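Local coordinates for protein aldo-keto reductase family 1 member C1 (Caenorhabditis elegans, PDB 1QWK) that probably acts as an NADPH-dependent aldo-keto reductase that reduces aldehydes to alcohols, at residues 130-138 with 150-159. Sequence-based numbering, arbitrary orientation.
Sequences PVEDVWRQF and VGVSNWNNDQ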
loop_
_atom_site.group_PDB
_atom_site.type_symbol
_atom_site.label_atom_id
_atom_site.label_comp_id
_atom_site.label_asym_id
_atom_site.label_seq_id
_atom_site.Cartn_x
_atom_site.Cartn_y
_atom_site.Cartn_z
ATOM N N PRO A 130 7.209 -8.905 21.038
ATOM C CA PRO A 130 8.046 -9.287 19.895
ATOM C C PRO A 130 7.232 -9.596 18.644
ATOM O O PRO A 130 6.098 -10.070 18.735
ATOM C CB PRO A 130 8.808 -10.506 20.419
ATOM C CG PRO A 130 7.846 -11.108 21.399
ATOM C CD PRO A 130 7.316 -9.895 22.126
ATOM N N VAL A 131 7.806 -9.321 17.478
ATOM C CA VAL A 131 7.098 -9.572 16.226
ATOM C C VAL A 131 6.687 -11.035 16.111
ATOM O O VAL A 131 5.745 -11.364 15.387
ATOM C CB VAL A 131 7.945 -9.167 14.981
ATOM C CG1 VAL A 131 8.124 -7.654 14.941
ATOM C CG2 VAL A 131 9.289 -9.863 15.002
ATOM N N GLU A 132 7.385 -11.917 16.823
ATOM C CA GLU A 132 7.032 -13.331 16.779
ATOM C C GLU A 132 5.648 -13.529 17.396
ATOM O O GLU A 132 4.835 -14.293 16.877
ATOM C CB GLU A 132 8.064 -14.185 17.524
ATOM C CG GLU A 132 9.399 -14.306 16.800
ATOM C CD GLU A 132 10.421 -13.297 17.273
ATOM O OE1 GLU A 132 10.022 -12.278 17.884
ATOM O OE2 GLU A 132 11.628 -13.520 17.025
ATOM N N ASP A 133 5.379 -12.834 18.499
ATOM C CA ASP A 133 4.085 -12.947 19.161
ATOM C C ASP A 133 2.992 -12.303 18.321
ATOM O O ASP A 133 1.851 -12.776 18.291
ATOM C CB ASP A 133 4.132 -12.303 20.551
ATOM C CG ASP A 133 4.974 -13.100 21.532
ATOM O OD1 ASP A 133 5.174 -14.316 21.299
ATOM O OD2 ASP A 133 5.420 -12.522 22.545
ATOM N N VAL A 134 3.347 -11.221 17.635
ATOM C CA VAL A 134 2.404 -10.521 16.772
ATOM C C VAL A 134 2.031 -11.441 15.616
ATOM O O VAL A 134 0.850 -11.616 15.295
ATOM C CB VAL A 134 3.019 -9.222 16.189
ATOM C CG1 VAL A 134 2.057 -8.589 15.179
ATOM C CG2 VAL A 134 3.315 -8.242 17.306
ATOM N N TRP A 135 3.034 -12.046 14.990
ATOM C CA TRP A 135 2.744 -12.925 13.866
ATOM C C TRP A 135 1.889 -14.141 14.240
ATOM O O TRP A 135 1.073 -14.596 13.435
ATOM C CB TRP A 135 4.031 -13.390 13.188
ATOM C CG TRP A 135 3.746 -14.037 11.881
ATOM C CD1 TRP A 135 3.966 -15.336 11.543
ATOM C CD2 TRP A 135 3.096 -13.429 10.758
ATOM N NE1 TRP A 135 3.485 -15.584 10.278
ATOM C CE2 TRP A 135 2.945 -14.429 9.773
ATOM C CE3 TRP A 135 2.619 -12.134 10.492
ATOM C CZ2 TRP A 135 2.340 -14.180 8.536
ATOM C CZ3 TRP A 135 2.014 -11.885 9.260
ATOM C CH2 TRP A 135 1.881 -12.905 8.301
ATOM N N ARG A 136 2.064 -14.673 15.446
ATOM C CA ARG A 136 1.262 -15.822 15.847
ATOM C C ARG A 136 -0.229 -15.476 15.793
ATOM O O ARG A 136 -1.058 -16.331 15.476
ATOM C CB ARG A 136 1.649 -16.298 17.255
ATOM C CG ARG A 136 3.113 -16.699 17.396
ATOM C CD ARG A 136 3.361 -17.440 18.704
ATOM N NE ARG A 136 2.893 -18.817 18.614
ATOM C CZ ARG A 136 3.627 -19.830 18.162
ATOM N NH1 ARG A 136 4.879 -19.630 17.772
ATOM N NH2 ARG A 136 3.098 -21.039 18.067
ATOM N N GLN A 137 -0.581 -14.226 16.088
ATOM C CA GLN A 137 -1.990 -13.839 16.030
ATOM C C GLN A 137 -2.488 -13.793 14.585
ATOM O O GLN A 137 -3.653 -14.091 14.308
ATOM C CB GLN A 137 -2.218 -12.477 16.694
ATOM C CG GLN A 137 -1.928 -12.446 18.187
ATOM C CD GLN A 137 -2.468 -11.199 18.848
ATOM O OE1 GLN A 137 -3.679 -11.057 19.033
ATOM N NE2 GLN A 137 -1.577 -10.274 19.184
ATOM N N PHE A 138 -1.606 -13.418 13.664
ATOM C CA PHE A 138 -1.980 -13.362 12.256
ATOM C C PHE A 138 -2.178 -14.775 11.726
ATOM O O PHE A 138 -3.087 -15.037 10.934
ATOM C CB PHE A 138 -0.913 -12.600 11.455
ATOM C CG PHE A 138 -1.097 -11.107 11.500
ATOM C CD1 PHE A 138 -1.912 -10.467 10.567
ATOM C CD2 PHE A 138 -0.555 -10.354 12.545
ATOM C CE1 PHE A 138 -2.193 -9.110 10.673
ATOM C CE2 PHE A 138 -0.834 -8.995 12.659
ATOM C CZ PHE A 138 -1.659 -8.368 11.722
ATOM N N VAL A 150 -2.258 -13.125 4.758
ATOM C CA VAL A 150 -1.781 -12.246 5.814
ATOM C C VAL A 150 -0.393 -11.712 5.497
ATOM O O VAL A 150 0.371 -12.332 4.756
ATOM C CB VAL A 150 -1.753 -12.963 7.193
ATOM C CG1 VAL A 150 -3.179 -13.102 7.733
ATOM C CG2 VAL A 150 -1.103 -14.330 7.067
ATOM N N GLY A 151 -0.071 -10.554 6.060
ATOM C CA GLY A 151 1.222 -9.954 5.799
ATOM C C GLY A 151 1.575 -8.836 6.751
ATOM O O GLY A 151 0.932 -8.644 7.781
ATOM N N VAL A 152 2.601 -8.081 6.380
ATOM C CA VAL A 152 3.095 -7.004 7.214
ATOM C C VAL A 152 3.369 -5.722 6.432
ATOM O O VAL A 152 3.456 -5.730 5.201
ATOM C CB VAL A 152 4.398 -7.443 7.900
ATOM C CG1 VAL A 152 4.168 -8.758 8.654
ATOM C CG2 VAL A 152 5.489 -7.633 6.844
ATOM N N SER A 153 3.506 -4.619 7.161
ATOM C CA SER A 153 3.799 -3.332 6.546
ATOM C C SER A 153 4.796 -2.591 7.423
ATOM O O SER A 153 4.675 -2.583 8.645
ATOM C CB SER A 153 2.523 -2.499 6.397
ATOM O OG SER A 153 2.783 -1.309 5.656
ATOM N N ASN A 154 5.792 -1.981 6.795
ATOM C CA ASN A 154 6.805 -1.221 7.526
ATOM C C ASN A 154 7.676 -2.073 8.457
ATOM O O ASN A 154 8.168 -1.585 9.475
ATOM C CB ASN A 154 6.134 -0.103 8.327
ATOM C CG ASN A 154 5.309 0.821 7.450
ATOM O OD1 ASN A 154 4.103 0.989 7.656
ATOM N ND2 ASN A 154 5.956 1.421 6.456
ATOM N N TRP A 155 7.843 -3.346 8.113
ATOM C CA TRP A 155 8.686 -4.254 8.880
ATOM C C TRP A 155 10.017 -4.325 8.135
ATOM O O TRP A 155 10.048 -4.143 6.913
ATOM C CB TRP A 155 8.088 -5.661 8.907
ATOM C CG TRP A 155 6.938 -5.872 9.855
ATOM C CD1 TRP A 155 5.907 -5.010 10.117
ATOM C CD2 TRP A 155 6.666 -7.065 10.606
ATOM N NE1 TRP A 155 5.009 -5.601 10.982
ATOM C CE2 TRP A 155 5.454 -6.858 11.300
ATOM C CE3 TRP A 155 7.331 -8.291 10.759
ATOM C CZ2 TRP A 155 4.889 -7.833 12.135
ATOM C CZ3 TRP A 155 6.769 -9.265 11.590
ATOM C CH2 TRP A 155 5.558 -9.026 12.270
ATOM N N ASN A 156 11.114 -4.584 8.845
ATOM C CA ASN A 156 12.394 -4.710 8.153
ATOM C C ASN A 156 12.653 -6.194 7.875
ATOM O O ASN A 156 11.902 -7.052 8.338
ATOM C CB ASN A 156 13.555 -4.081 8.952
ATOM C CG ASN A 156 13.792 -4.737 10.299
ATOM O OD1 ASN A 156 13.792 -5.956 10.423
ATOM N ND2 ASN A 156 14.022 -3.915 11.319
ATOM N N ASN A 157 13.698 -6.491 7.110
ATOM C CA ASN A 157 14.018 -7.869 6.748
ATOM C C ASN A 157 14.215 -8.802 7.936
ATOM O O ASN A 157 13.763 -9.947 7.906
ATOM C CB ASN A 157 15.268 -7.921 5.870
ATOM C CG ASN A 157 15.079 -7.226 4.535
ATOM O OD1 ASN A 157 13.969 -6.828 4.174
ATOM N ND2 ASN A 157 16.169 -7.083 3.788
ATOM N N ASP A 158 14.894 -8.325 8.975
ATOM C CA ASP A 158 15.149 -9.153 10.149
ATOM C C ASP A 158 13.861 -9.528 10.873
ATOM O O ASP A 158 13.719 -10.651 11.358
ATOM C CB ASP A 158 16.096 -8.436 11.116
ATOM C CG ASP A 158 17.462 -8.186 10.512
ATOM O OD1 ASP A 158 18.044 -9.135 9.942
ATOM O OD2 ASP A 158 17.959 -7.043 10.607
ATOM N N GLN A 159 12.922 -8.589 10.941
ATOM C CA GLN A 159 11.647 -8.845 11.604
ATOM C C GLN A 159 10.842 -9.866 10.805
ATOM O O GLN A 159 10.215 -10.764 11.376
ATOM C CB GLN A 159 10.863 -7.535 11.774
ATOM C CG GLN A 159 11.545 -6.571 12.753
ATOM C CD GLN A 159 10.903 -5.200 12.798
ATOM O OE1 GLN A 159 10.677 -4.575 11.761
ATOM N NE2 GLN A 159 10.636 -4.708 14.004
#
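The indole of Trp155 is sandwiched between Val131 of helix 131-138 and Val152 of strand 150-153, the strand that leads into the loop carrying Trp155. Val131 CG1 makes a CH-pi contact over one face, 4.1 Å from the centroid of the six-membered ring and 16° off its normal, while Val131 CB closes to 3.6 Å from Trp155 CZ3. Val152 CG1 lies over the centre of the opposite face, and Val134 CG1 meets the rim more loosely, 4.2 Å from Trp155 CZ2. Farther along the helix, Trp135 packs just as closely. With chi1 at -168° the side chain swings away from its own N and lays the six-membered-ring edge against the strand: CH2 touches Val150 CG2 at 3.5 Å, and CZ3 reaches Val152 CG1 at 3.8 Å, the two side chains crossing at nearly a right angle. Gly151 O and N lie at the same ring edge, and NE1 is hydrogen-bonded to Thr169 O. Replacing Trp135 by alanine is likely to open a gap against Val150 and Val152 and leave Thr169 O without this donor. Phe138 is a slacker neighbour, its CD1 4.1 Å from Val150 CG1. No hydrogen bond joins the two segments, so apolar packing holds this buried patch. The helix's other side, with exposed Arg136 and partly exposed Asp133, turns from the strand. Past Trp155, Asn156 and Gln159 form a capping box at the start of helix 157-164: Gln159 N donates to Asn156 OD1 and Asn156 N to Gln159 OE1 (2.9 Å). Helix and strand run roughly antiparallel, at 143° with axes 9.4 Å apart, the helix lying outside the parallel strands as in the (beta/alpha)8 TIM barrel of aldo-keto reductases.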